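Local coordinates for protein glucose-6-phosphate isomerase (Chlamydia trachomatis D/UW-3/CX, PDB 6OTU) that catalyses the reversible isomerisation of glucose-6-phosphate to fructose-6-phosphate, at residues 471-474 with 475-479; 478-481 with 482-485. All blocks are in the same frame, centred on the assembly; numbering follows the deposited sequence.

Interaction 1 of 2, residues 471-474 with 475-479; sequences SLLA and FYEHK
Within helix 466-487 of the phosphoglucose isomerase fold, residues one turn apart meet, L473 with E477 and A474 with H478. Four backbone bonds of the i to i+4 kind define the contact: F475 N to S471 O, Y476 N to L472 O, E477 N to L473 O and H478 N to A474 O. The third is the straightest, 3.0 Å between E477 N and L473 O with 170° at the hydrogen. E477 runs back along the helix with CG anti to its own carbonyl carbon (chi1 -67°), which brings OE2 to 3.8 Å from L473 CG, the branch point of the leucine, while OE1 forms a salt bridge with R112. H478 turns the same way: its CD2 comes 3.3 Å from A474 O, the carbonyl that already accepts the H478 N-H, and its NE2 is hydrogen-bonded to D301. L472 CD2 approaches Y476 CE2 more loosely, at 4.5 Å. Around these turns, L473 and A474 pack on helix 287-303, F475 lies against L313 and S317 of helix 313-327, and Y476 touches L349 of helix 345-357 while its OH bonds to E402 in strand 401-406.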
ATOM      1  N   SER A 471      -1.604  -6.890  20.998  1.00 32.50           N
ATOM      2  CA  SER A 471      -1.660  -5.555  21.580  1.00 32.44           C
ATOM      3  C   SER A 471      -1.651  -4.485  20.494  1.00 40.08           C
ATOM      4  O   SER A 471      -2.394  -3.499  20.580  1.00 31.45           O
ATOM      5  CB  SER A 471      -0.494  -5.361  22.554  1.00 33.13           C
ATOM      6  OG  SER A 471      -0.627  -6.229  23.672  1.00 37.50           O
ATOM      7  N   LEU A 472      -0.817  -4.665  19.462  1.00 31.47           N
ATOM      8  CA  LEU A 472      -0.744  -3.692  18.377  1.00 35.65           C
ATOM      9  C   LEU A 472      -2.063  -3.603  17.630  1.00 35.51           C
ATOM     10  O   LEU A 472      -2.510  -2.510  17.264  1.00 39.46           O
ATOM     11  CB  LEU A 472       0.373  -4.066  17.405  1.00 39.49           C
ATOM     12  CG  LEU A 472       1.724  -3.364  17.520  1.00 43.50           C
ATOM     13  CD1 LEU A 472       2.709  -4.033  16.581  1.00 46.89           C
ATOM     14  CD2 LEU A 472       1.600  -1.879  17.205  1.00 37.44           C
ATOM     15  N   LEU A 473      -2.691  -4.752  17.376  1.00 33.48           N
ATOM     16  CA  LEU A 473      -4.000  -4.747  16.739  1.00 31.92           C
ATOM     17  C   LEU A 473      -4.998  -3.962  17.574  1.00 38.51           C
ATOM     18  O   LEU A 473      -5.633  -3.026  17.074  1.00 29.79           O
ATOM     19  CB  LEU A 473      -4.482  -6.178  16.515  1.00 34.80           C
ATOM     20  CG  LEU A 473      -5.850  -6.339  15.858  1.00 32.57           C
ATOM     21  CD1 LEU A 473      -5.751  -5.969  14.391  1.00 36.94           C
ATOM     22  CD2 LEU A 473      -6.308  -7.762  15.995  1.00 30.54           C
ATOM     23  N   ALA A 474      -5.120  -4.303  18.869  1.00 30.62           N
ATOM     24  CA  ALA A 474      -6.105  -3.631  19.710  1.00 30.76           C
ATOM     25  C   ALA A 474      -5.786  -2.146  19.847  1.00 31.92           C
ATOM     26  O   ALA A 474      -6.697  -1.310  19.909  1.00 33.82           O
ATOM     27  CB  ALA A 474      -6.175  -4.298  21.099  1.00 33.57           C
ATOM     28  N   PHE A 475      -4.499  -1.810  19.889  1.00 30.67           N
ATOM     29  CA  PHE A 475      -4.064  -0.423  19.936  1.00 30.60           C
ATOM     30  C   PHE A 475      -4.701   0.407  18.834  1.00 40.86           C
ATOM     31  O   PHE A 475      -5.240   1.487  19.088  1.00 37.84           O
ATOM     32  CB  PHE A 475      -2.551  -0.376  19.818  1.00 30.72           C
ATOM     33  CG  PHE A 475      -2.005   0.989  19.640  1.00 30.65           C
ATOM     34  CD1 PHE A 475      -1.925   1.861  20.718  1.00 36.11           C
ATOM     35  CD2 PHE A 475      -1.521   1.399  18.404  1.00 34.16           C
ATOM     36  CE1 PHE A 475      -1.385   3.138  20.564  1.00 35.54           C
ATOM     37  CE2 PHE A 475      -0.985   2.670  18.237  1.00 30.20           C
ATOM     38  CZ  PHE A 475      -0.905   3.538  19.318  1.00 38.67           C
ATOM     39  N   TYR A 476      -4.630  -0.082  17.593  1.00 29.66           N
ATOM     40  CA  TYR A 476      -5.145   0.686  16.470  1.00 41.90           C
ATOM     41  C   TYR A 476      -6.665   0.642  16.429  1.00 39.23           C
ATOM     42  O   TYR A 476      -7.305   1.638  16.069  1.00 44.03           O
ATOM     43  CB  TYR A 476      -4.533   0.180  15.159  1.00 28.91           C
ATOM     44  CG  TYR A 476      -3.247   0.900  14.814  1.00 28.83           C
ATOM     45  CD1 TYR A 476      -3.282   2.192  14.305  1.00 28.64           C
ATOM     46  CD2 TYR A 476      -1.993   0.310  15.041  1.00 29.03           C
ATOM     47  CE1 TYR A 476      -2.114   2.873  14.005  1.00 31.23           C
ATOM     48  CE2 TYR A 476      -0.817   0.988  14.750  1.00 29.03           C
ATOM     49  CZ  TYR A 476      -0.886   2.273  14.226  1.00 33.46           C
ATOM     50  OH  TYR A 476       0.254   2.984  13.902  1.00 32.62           O
ATOM     51  N   GLU A 477      -7.264  -0.491  16.805  1.00 38.31           N
ATOM     52  CA  GLU A 477      -8.721  -0.545  16.915  1.00 38.95           C
ATOM     53  C   GLU A 477      -9.225   0.561  17.832  1.00 36.94           C
ATOM     54  O   GLU A 477     -10.165   1.280  17.491  1.00 29.76           O
ATOM     55  CB  GLU A 477      -9.183  -1.920  17.416  1.00 29.86           C
ATOM     56  CG  GLU A 477      -8.918  -3.041  16.412  1.00 35.54           C
ATOM     57  CD  GLU A 477      -9.429  -4.397  16.867  1.00 42.61           C
ATOM     58  OE1 GLU A 477      -9.803  -4.546  18.062  1.00 43.71           O
ATOM     59  OE2 GLU A 477      -9.476  -5.317  16.015  1.00 42.22           O
ATOM     60  N   HIS A 478      -8.572   0.751  18.980  1.00 30.90           N
ATOM     61  CA  HIS A 478      -9.035   1.773  19.913  1.00 33.38           C
ATOM     62  C   HIS A 478      -8.633   3.184  19.495  1.00 35.93           C
ATOM     63  O   HIS A 478      -9.400   4.128  19.734  1.00 35.34           O
ATOM     64  CB  HIS A 478      -8.534   1.440  21.316  1.00 31.35           C
ATOM     65  CG  HIS A 478      -9.124   0.172  21.823  1.00 35.97           C
ATOM     66  ND1 HIS A 478     -10.428  -0.179  21.548  1.00 36.81           N
ATOM     67  CD2 HIS A 478      -8.591  -0.859  22.515  1.00 35.26           C
ATOM     68  CE1 HIS A 478     -10.683  -1.359  22.083  1.00 34.36           C
ATOM     69  NE2 HIS A 478      -9.586  -1.791  22.678  1.00 36.22           N
ATOM     70  N   LYS A 479      -7.461   3.350  18.871  1.00 33.72           N
ATOM     71  CA  LYS A 479      -7.116   4.634  18.270  1.00 37.99           C
ATOM     72  C   LYS A 479      -8.237   5.133  17.367  1.00 37.24           C
ATOM     73  O   LYS A 479      -8.692   6.273  17.494  1.00 31.57           O
ATOM     74  CB  LYS A 479      -5.817   4.537  17.463  1.00 29.56           C
ATOM     75  CG  LYS A 479      -5.561   5.822  16.684  1.00 29.41           C
ATOM     76  CD  LYS A 479      -4.466   5.700  15.656  1.00 36.85           C
ATOM     77  CE  LYS A 479      -4.097   7.078  15.134  1.00 41.27           C
ATOM     78  NZ  LYS A 479      -3.290   6.976  13.902  1.00 52.08           N
TER

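Interaction 2 of 2, residues 478-481 with 482-485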
ATOM      1  N   HIS A 478      -8.572   0.751  18.980  1.00 30.90           N
ATOM      2  CA  HIS A 478      -9.035   1.773  19.913  1.00 33.38           C
ATOM      3  C   HIS A 478      -8.633   3.184  19.495  1.00 35.93           C
ATOM      4  O   HIS A 478      -9.400   4.128  19.734  1.00 35.34           O
ATOM      5  CB  HIS A 478      -8.534   1.440  21.316  1.00 31.35           C
ATOM      6  CG  HIS A 478      -9.124   0.172  21.823  1.00 35.97           C
ATOM      7  ND1 HIS A 478     -10.428  -0.179  21.548  1.00 36.81           N
ATOM      8  CD2 HIS A 478      -8.591  -0.859  22.515  1.00 35.26           C
ATOM      9  CE1 HIS A 478     -10.683  -1.359  22.083  1.00 34.36           C
ATOM     10  NE2 HIS A 478      -9.586  -1.791  22.678  1.00 36.22           N
ATOM     11  N   LYS A 479      -7.461   3.350  18.871  1.00 33.72           N
ATOM     12  CA  LYS A 479      -7.116   4.634  18.270  1.00 37.99           C
ATOM     13  C   LYS A 479      -8.237   5.133  17.367  1.00 37.24           C
ATOM     14  O   LYS A 479      -8.692   6.273  17.494  1.00 31.57           O
ATOM     15  CB  LYS A 479      -5.817   4.537  17.463  1.00 29.56           C
ATOM     16  CG  LYS A 479      -5.561   5.822  16.684  1.00 29.41           C
ATOM     17  CD  LYS A 479      -4.466   5.700  15.656  1.00 36.85           C
ATOM     18  CE  LYS A 479      -4.097   7.078  15.134  1.00 41.27           C
ATOM     19  NZ  LYS A 479      -3.290   6.976  13.902  1.00 52.08           N
ATOM     20  N   PHE A 480      -8.691   4.286  16.443  1.00 36.99           N
ATOM     21  CA  PHE A 480      -9.705   4.723  15.487  1.00 35.70           C
ATOM     22  C   PHE A 480     -11.047   4.946  16.176  1.00 39.01           C
ATOM     23  O   PHE A 480     -11.774   5.891  15.840  1.00 35.94           O
ATOM     24  CB  PHE A 480      -9.815   3.699  14.356  1.00 29.00           C
ATOM     25  CG  PHE A 480      -8.528   3.523  13.585  1.00 30.02           C
ATOM     26  CD1 PHE A 480      -7.789   4.624  13.182  1.00 33.12           C
ATOM     27  CD2 PHE A 480      -8.053   2.262  13.270  1.00 33.60           C
ATOM     28  CE1 PHE A 480      -6.590   4.468  12.476  1.00 37.39           C
ATOM     29  CE2 PHE A 480      -6.856   2.101  12.559  1.00 35.78           C
ATOM     30  CZ  PHE A 480      -6.133   3.197  12.165  1.00 30.97           C
ATOM     31  N   ALA A 481     -11.378   4.100  17.159  1.00 29.89           N
ATOM     32  CA  ALA A 481     -12.594   4.298  17.945  1.00 31.17           C
ATOM     33  C   ALA A 481     -12.563   5.624  18.693  1.00 30.63           C
ATOM     34  O   ALA A 481     -13.566   6.347  18.737  1.00 33.43           O
ATOM     35  CB  ALA A 481     -12.783   3.135  18.930  1.00 32.34           C
ATOM     36  N   PHE A 482     -11.422   5.953  19.311  1.00 31.55           N
ATOM     37  CA  PHE A 482     -11.329   7.214  20.030  1.00 36.43           C
ATOM     38  C   PHE A 482     -11.472   8.388  19.066  1.00 38.66           C
ATOM     39  O   PHE A 482     -12.135   9.382  19.385  1.00 36.95           O
ATOM     40  CB  PHE A 482     -10.015   7.295  20.811  1.00 31.20           C
ATOM     41  CG  PHE A 482     -10.051   6.632  22.183  1.00 38.56           C
ATOM     42  CD1 PHE A 482     -11.066   6.909  23.088  1.00 36.89           C
ATOM     43  CD2 PHE A 482      -9.038   5.752  22.570  1.00 31.66           C
ATOM     44  CE1 PHE A 482     -11.092   6.316  24.346  1.00 32.64           C
ATOM     45  CE2 PHE A 482      -9.057   5.156  23.832  1.00 43.64           C
ATOM     46  CZ  PHE A 482     -10.082   5.440  24.719  1.00 42.32           C
ATOM     47  N   GLN A 483     -10.890   8.279  17.867  1.00 30.49           N
ATOM     48  CA  GLN A 483     -11.046   9.362  16.894  1.00 35.17           C
ATOM     49  C   GLN A 483     -12.507   9.504  16.470  1.00 36.29           C
ATOM     50  O   GLN A 483     -13.033  10.621  16.396  1.00 31.01           O
ATOM     51  CB  GLN A 483     -10.130   9.135  15.686  1.00 29.96           C
ATOM     52  CG  GLN A 483      -8.647   9.107  16.045  1.00 29.85           C
ATOM     53  CD  GLN A 483      -7.699   9.203  14.858  1.00 45.74           C
ATOM     54  OE1 GLN A 483      -6.645   9.845  14.949  1.00 44.28           O
ATOM     55  NE2 GLN A 483      -8.051   8.563  13.751  1.00 29.15           N
ATOM     56  N   GLY A 484     -13.187   8.385  16.216  1.00 30.54           N
ATOM     57  CA  GLY A 484     -14.607   8.456  15.907  1.00 30.86           C
ATOM     58  C   GLY A 484     -15.428   9.046  17.044  1.00 39.18           C
ATOM     59  O   GLY A 484     -16.336   9.849  16.806  1.00 36.47           O
ATOM     60  N   PHE A 485     -15.128   8.649  18.297  1.00 36.31           N
ATOM     61  CA  PHE A 485     -15.839   9.196  19.458  1.00 32.18           C
ATOM     62  C   PHE A 485     -15.629  10.695  19.567  1.00 35.24           C
ATOM     63  O   PHE A 485     -16.541  11.438  19.963  1.00 34.59           O
ATOM     64  CB  PHE A 485     -15.365   8.532  20.756  1.00 32.30           C
ATOM     65  CG  PHE A 485     -15.701   7.077  20.865  1.00 37.50           C
ATOM     66  CD1 PHE A 485     -16.845   6.568  20.281  1.00 33.08           C
ATOM     67  CD2 PHE A 485     -14.874   6.217  21.575  1.00 38.42           C
ATOM     68  CE1 PHE A 485     -17.158   5.230  20.392  1.00 33.00           C
ATOM     69  CE2 PHE A 485     -15.177   4.875  21.686  1.00 35.13           C
ATOM     70  CZ  PHE A 485     -16.325   4.378  21.094  1.00 33.09           C
TER
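F485 lays one face of its ring over the carbonyl oxygen of A481, one turn earlier in helix 466-487 and close to the C-terminal end of that helix. The oxygen stands 3.0 Å above the ring plane, displaced toward the rim, and its nearest ring atoms are on the CG side: F485 CD2 is 3.1 Å from A481 O. This placement follows from chi1 of -66°, which sets CG beside the backbone N and folds the ring back along the helix. The same oxygen accepts the hydrogen bond from F485 N at 2.8 Å, so backbone and ring of one residue meet a single acceptor. The methyl group of A481 extends the contact, its CB lying 4.0 Å from F485 CE2.

F482 repeats the backward turn on H478 but with a different tilt. Its CD2 comes 3.3 Å from H478 O, and the ring stands obliquely to that carbonyl. F482 N hydrogen-bonds to the same H478 O, with 162° at the hydrogen.

Q483 reaches back between K479 and F480. Its CG lies 3.2 Å from K479 O, the acceptor for Q483 N, and its extended chain crosses that of K479 at a slant. F480 runs alongside Q483, both side chains pointing the same way. G484 N continues the i to i+4 pattern by bonding to F480 O, which also accepts a bond from N357 ND2.

Beyond the helix, F482 touches both helix 80-89, at L80 and M84, and helix 313-327, at L315 and A318. F485 also touches L80, whereas F480 and Q483 meet helix 345-357 through C352 and N357.

Interactions 1 and 2 are successive parts of helix 466-487, their centres 10 Å apart, and they overlap at H478 and K479. H478 joins them directly: its N-H and ring meet A474 O in interaction 1, whereas its carbonyl receives F482 in interaction 2. K479 extends from the shared turn to a salt bridge with E402, the residue whose other carboxylate oxygen bonds Y476 OH. Neither contact includes a residue of the glucose-6-phosphate pocket. The E477 side chain is about 10 Å from a bound glucose-6-phosphate, and that of F480 about 12 Å, but F480 lies about 9 Å from the side chain of E355, the assigned proton donor, which also lines that pocket, against about 11 Å for E477.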